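Local coordinates for protein putative nitroreductase (Thermotoga maritima, PDB 1VKW) that probably acts as an oxidoreductase of the FMN-dependent nitroreductase type, although its substrate is not established, at residues A[193-196]-A[201-204]; A[205-208]-A[212-215]. All coordinates share one frame; numbering follows the deposited sequence.

Contact 1 of 2, residues A[193-196]-A[201-204]; sequences TARE and EPVI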
loop_
_atom_site.group_PDB
_atom_site.type_symbol
_atom_site.label_atom_id
_atom_site.label_comp_id
_atom_site.label_asym_id
_atom_site.label_seq_id
_atom_site.Cartn_x
_atom_site.Cartn_y
_atom_site.Cartn_z
ATOM N N THR A 193 -4.090 8.730 2.848
ATOM C CA THR A 193 -3.671 10.135 2.924
ATOM C C THR A 193 -4.871 11.069 3.038
ATOM O O THR A 193 -4.848 12.036 3.815
ATOM C CB THR A 193 -2.789 10.529 1.736
ATOM O OG1 THR A 193 -3.463 10.233 0.514
ATOM C CG2 THR A 193 -1.517 9.682 1.694
ATOM N N ALA A 194 -5.944 10.759 2.309
ATOM C CA ALA A 194 -7.179 11.543 2.411
ATOM C C ALA A 194 -7.787 11.473 3.819
ATOM O O ALA A 194 -8.308 12.466 4.333
ATOM C CB ALA A 194 -8.191 11.077 1.363
ATOM N N ARG A 195 -7.700 10.298 4.436
ATOM C CA ARG A 195 -8.190 10.079 5.788
ATOM C C ARG A 195 -7.440 10.971 6.777
ATOM O O ARG A 195 -8.052 11.610 7.636
ATOM C CB ARG A 195 -8.026 8.602 6.173
ATOM C CG ARG A 195 -8.654 8.216 7.497
ATOM C CD ARG A 195 -8.560 6.720 7.797
ATOM N NE ARG A 195 -7.209 6.336 8.193
ATOM C CZ ARG A 195 -6.819 5.092 8.453
ATOM N NH1 ARG A 195 -7.673 4.076 8.357
ATOM N NH2 ARG A 195 -5.559 4.862 8.811
ATOM N N GLU A 196 -6.117 11.005 6.630
ATOM C CA GLU A 196 -5.251 11.883 7.419
ATOM C C GLU A 196 -5.535 13.371 7.175
ATOM O O GLU A 196 -5.660 14.143 8.131
ATOM C CB GLU A 196 -3.778 11.576 7.114
ATOM C CG GLU A 196 -2.770 12.465 7.826
ATOM C CD GLU A 196 -2.824 12.339 9.338
ATOM O OE1 GLU A 196 -3.152 11.242 9.838
ATOM O OE2 GLU A 196 -2.531 13.341 10.029
ATOM N N GLU A 201 -13.421 9.659 7.417
ATOM C CA GLU A 201 -13.345 8.402 6.694
ATOM C C GLU A 201 -13.796 8.562 5.228
ATOM O O GLU A 201 -14.990 8.723 4.990
ATOM C CB GLU A 201 -14.269 7.408 7.416
ATOM C CG GLU A 201 -14.198 5.982 6.917
ATOM C CD GLU A 201 -12.897 5.298 7.292
ATOM O OE1 GLU A 201 -12.040 5.926 7.961
ATOM O OE2 GLU A 201 -12.733 4.123 6.911
ATOM N N PRO A 202 -12.891 8.499 4.242
ATOM C CA PRO A 202 -13.316 8.566 2.832
ATOM C C PRO A 202 -14.194 7.372 2.472
ATOM O O PRO A 202 -14.060 6.307 3.084
ATOM C CB PRO A 202 -11.990 8.514 2.051
ATOM C CG PRO A 202 -10.944 8.870 3.050
ATOM C CD PRO A 202 -11.432 8.347 4.350
ATOM N N VAL A 203 -15.099 7.556 1.514
ATOM C CA VAL A 203 -15.942 6.468 1.037
ATOM C C VAL A 203 -15.416 6.020 -0.317
ATOM O O VAL A 203 -15.178 6.847 -1.190
ATOM C CB VAL A 203 -17.422 6.897 0.893
ATOM C CG1 VAL A 203 -18.276 5.766 0.304
ATOM C CG2 VAL A 203 -17.966 7.338 2.236
ATOM N N ILE A 204 -15.259 4.709 -0.480
ATOM C CA ILE A 204 -14.732 4.135 -1.696
ATOM C C ILE A 204 -15.875 3.496 -2.446
ATOM O O ILE A 204 -16.607 2.681 -1.875
ATOM C CB ILE A 204 -13.693 3.049 -1.392
ATOM C CG1 ILE A 204 -12.557 3.599 -0.531
ATOM C CG2 ILE A 204 -13.146 2.460 -2.706
ATOM C CD1 ILE A 204 -12.061 2.594 0.497
#
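Glu201 meets Arg195 through the carbon part of the arginine chain: its OE1 lies 3.6 Å from Arg195 CD, and the two side chains run alongside each other in the same direction. The bend of Glu201 beyond CG (chi2 71°) brings its carboxylate back toward the helix although its first bond leads away from it. Guanidinium and carboxylate still do not pair, since Arg195 NH1 stays 4.8 Å from Glu201 OE1. The other oxygen, OE2, is engaged instead by the hydroxyl of Tyr191 and by a salt bridge to Lys47.

Pro202 then turns its ring onto the last turns of helix 180-198. Pro202 CG sits 3.9 Å from Ala194 CB and close to the backbone N of Arg195, while Pro202 CD reaches Arg195 CB at 3.9 Å. Leu214 of the neighbouring strand touches both Ala194 and Pro202 and continues this apolar patch. Beyond the proline the chain enters strand 203-207.

No hydrogen bond joins the two segments. The chemistry is thus that of van der Waals packing at the turn from helix to strand, with the nearby opposite charges probably adding a modest electrostatic attraction at its solvent-facing margin.

Contact 2 of 2, residues A[205-208]-A[212-215]; sequences QKRG and YCLI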
loop_
_atom_site.group_PDB
_atom_site.type_symbol
_atom_site.label_atom_id
_atom_site.label_comp_id
_atom_site.label_asym_id
_atom_site.label_seq_id
_atom_site.Cartn_x
_atom_site.Cartn_y
_atom_site.Cartn_z
ATOM N N GLN A 205 -15.996 3.840 -3.728
ATOM C CA GLN A 205 -17.059 3.329 -4.580
ATOM C C GLN A 205 -16.525 2.897 -5.936
ATOM O O GLN A 205 -15.786 3.640 -6.580
ATOM C CB GLN A 205 -18.140 4.398 -4.758
ATOM C CG GLN A 205 -18.854 4.707 -3.460
ATOM C CD GLN A 205 -20.079 5.546 -3.654
ATOM O OE1 GLN A 205 -20.186 6.276 -4.640
ATOM N NE2 GLN A 205 -21.012 5.460 -2.714
ATOM N N LYS A 206 -16.912 1.694 -6.368
ATOM C CA LYS A 206 -16.564 1.216 -7.700
ATOM C C LYS A 206 -17.423 1.958 -8.702
ATOM O O LYS A 206 -18.612 2.143 -8.474
ATOM C CB LYS A 206 -16.789 -0.289 -7.848
ATOM C CG LYS A 206 -16.239 -0.836 -9.155
ATOM C CD LYS A 206 -16.759 -2.224 -9.494
ATOM C CE LYS A 206 -15.897 -2.847 -10.605
ATOM N NZ LYS A 206 -16.298 -4.232 -10.946
ATOM N N ARG A 207 -16.802 2.389 -9.796
ATOM C CA ARG A 207 -17.472 3.113 -10.874
ATOM C C ARG A 207 -17.147 2.441 -12.199
ATOM O O ARG A 207 -15.990 2.426 -12.623
ATOM C CB ARG A 207 -16.988 4.552 -10.913
ATOM C CG ARG A 207 -17.326 5.330 -9.685
ATOM C CD ARG A 207 -18.822 5.519 -9.442
ATOM N NE ARG A 207 -19.032 6.197 -8.168
ATOM C CZ ARG A 207 -18.852 7.497 -7.970
ATOM N NH1 ARG A 207 -18.478 8.299 -8.969
ATOM N NH2 ARG A 207 -19.053 8.001 -6.759
ATOM N N GLY A 208 -18.161 1.879 -12.849
ATOM C CA GLY A 208 -17.971 1.195 -14.129
ATOM C C GLY A 208 -17.080 -0.028 -14.000
ATOM O O GLY A 208 -17.127 -0.726 -12.991
ATOM N N TYR A 212 -12.221 3.143 -9.460
ATOM C CA TYR A 212 -12.695 3.282 -8.090
ATOM C C TYR A 212 -12.535 4.741 -7.728
ATOM O O TYR A 212 -11.487 5.328 -7.987
ATOM C CB TYR A 212 -11.901 2.393 -7.141
ATOM C CG TYR A 212 -12.417 0.977 -7.087
ATOM C CD1 TYR A 212 -12.103 0.065 -8.087
ATOM C CD2 TYR A 212 -13.239 0.554 -6.050
ATOM C CE1 TYR A 212 -12.584 -1.235 -8.054
ATOM C CE2 TYR A 212 -13.719 -0.747 -6.001
ATOM C CZ TYR A 212 -13.386 -1.639 -7.003
ATOM O OH TYR A 212 -13.872 -2.934 -6.970
ATOM N N CYS A 213 -13.595 5.324 -7.173
ATOM C CA CYS A 213 -13.581 6.713 -6.758
ATOM C C CYS A 213 -13.626 6.801 -5.254
ATOM O O CYS A 213 -14.275 5.997 -4.577
ATOM C CB CYS A 213 -14.760 7.491 -7.354
ATOM S SG CYS A 213 -14.658 7.712 -9.151
ATOM N N LEU A 214 -12.915 7.795 -4.750
ATOM C CA LEU A 214 -12.865 8.092 -3.347
ATOM C C LEU A 214 -13.662 9.361 -3.117
ATOM O O LEU A 214 -13.324 10.408 -3.666
ATOM C CB LEU A 214 -11.411 8.330 -2.953
ATOM C CG LEU A 214 -10.988 8.027 -1.533
ATOM C CD1 LEU A 214 -11.136 6.538 -1.261
ATOM C CD2 LEU A 214 -9.535 8.481 -1.356
ATOM N N ILE A 215 -14.730 9.273 -2.332
ATOM C CA ILE A 215 -15.403 10.481 -1.880
ATOM C C ILE A 215 -14.561 11.003 -0.705
ATOM O O ILE A 215 -14.520 10.398 0.361
ATOM C CB ILE A 215 -16.866 10.223 -1.489
ATOM C CG1 ILE A 215 -17.638 9.630 -2.678
ATOM C CG2 ILE A 215 -17.536 11.517 -1.082
ATOM C CD1 ILE A 215 -19.002 9.085 -2.307
#
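Gln205 and Cys213 form an antiparallel hydrogen-bonded pair, and each backbone group of the pair is satisfied by the other residue. Gln205 N donates to Cys213 O at 2.9 Å. Cys213 N returns a bond of 2.8 Å to Gln205 O, and the same oxygen receives a longer CA-H contact from Tyr212.

On the face bearing Cys213, the side-chain amide of Gln205 is an acceptor as well: Arg207 NH2 reaches Gln205 OE1 at 3.0 Å, lying in the carbonyl plane while the oxygen lies in the guanidinium plane. Arg207 NH2 also makes a salt bridge to Glu172, so this end of the arginine is held twice. A bend at chi2 (-64°) folds the arginine over Cys213, whose CB lies beneath the guanidinium and whose SG touches Arg207 CG at 3.6 Å. That sulfur is bonded to Cys174 in a disulfide. Ile215 CD1 makes a van der Waals contact with the Gln205 amide.

Tyr212 and Lys206, a non-hydrogen-bonded pair, occupy the other face. Lys206 CB stands over one face of the Tyr212 ring, offset toward its rim, 4.0 Å from the centroid in a CH-pi contact, and the extended lysine chain continues past the phenol oxygen. Lys206 NZ and Tyr212 OH then converge on one acceptor, Asp75 OD1, by salt bridge and hydrogen bond. Were Tyr212 replaced by an alanine, the Lys206 methylenes would probably lose the ring they lie on, and Asp75 the hydrogen bond from the phenol.

Consecutive antiparallel strands 203-207 and 211-215, joined by a short turn, make a beta hairpin, with 203-207 outermost in the four-stranded sheet of the chain.

Contacts 1 and 2 follow one another along the chain, with centres about 13 Å apart: residues 201-204 close the first and residues 205-208 open the second. Both therefore draw on strand 203-207: contact 1 packs the residues leading into it against helix 180-198, and contact 2 pairs it with strand 211-215. The two also touch directly, through a probable hydrogen bond between Ile215 N and Val203 O, 2.7 Å apart, and through packing of Ile204 against Leu214. Together they illustrate how a helix leads into a hairpin that completes an antiparallel sheet of order 165-168, 172-176, 211-215 and 203-207, so that helix 180-198 and the edge of the sheet that follows it are held in contact.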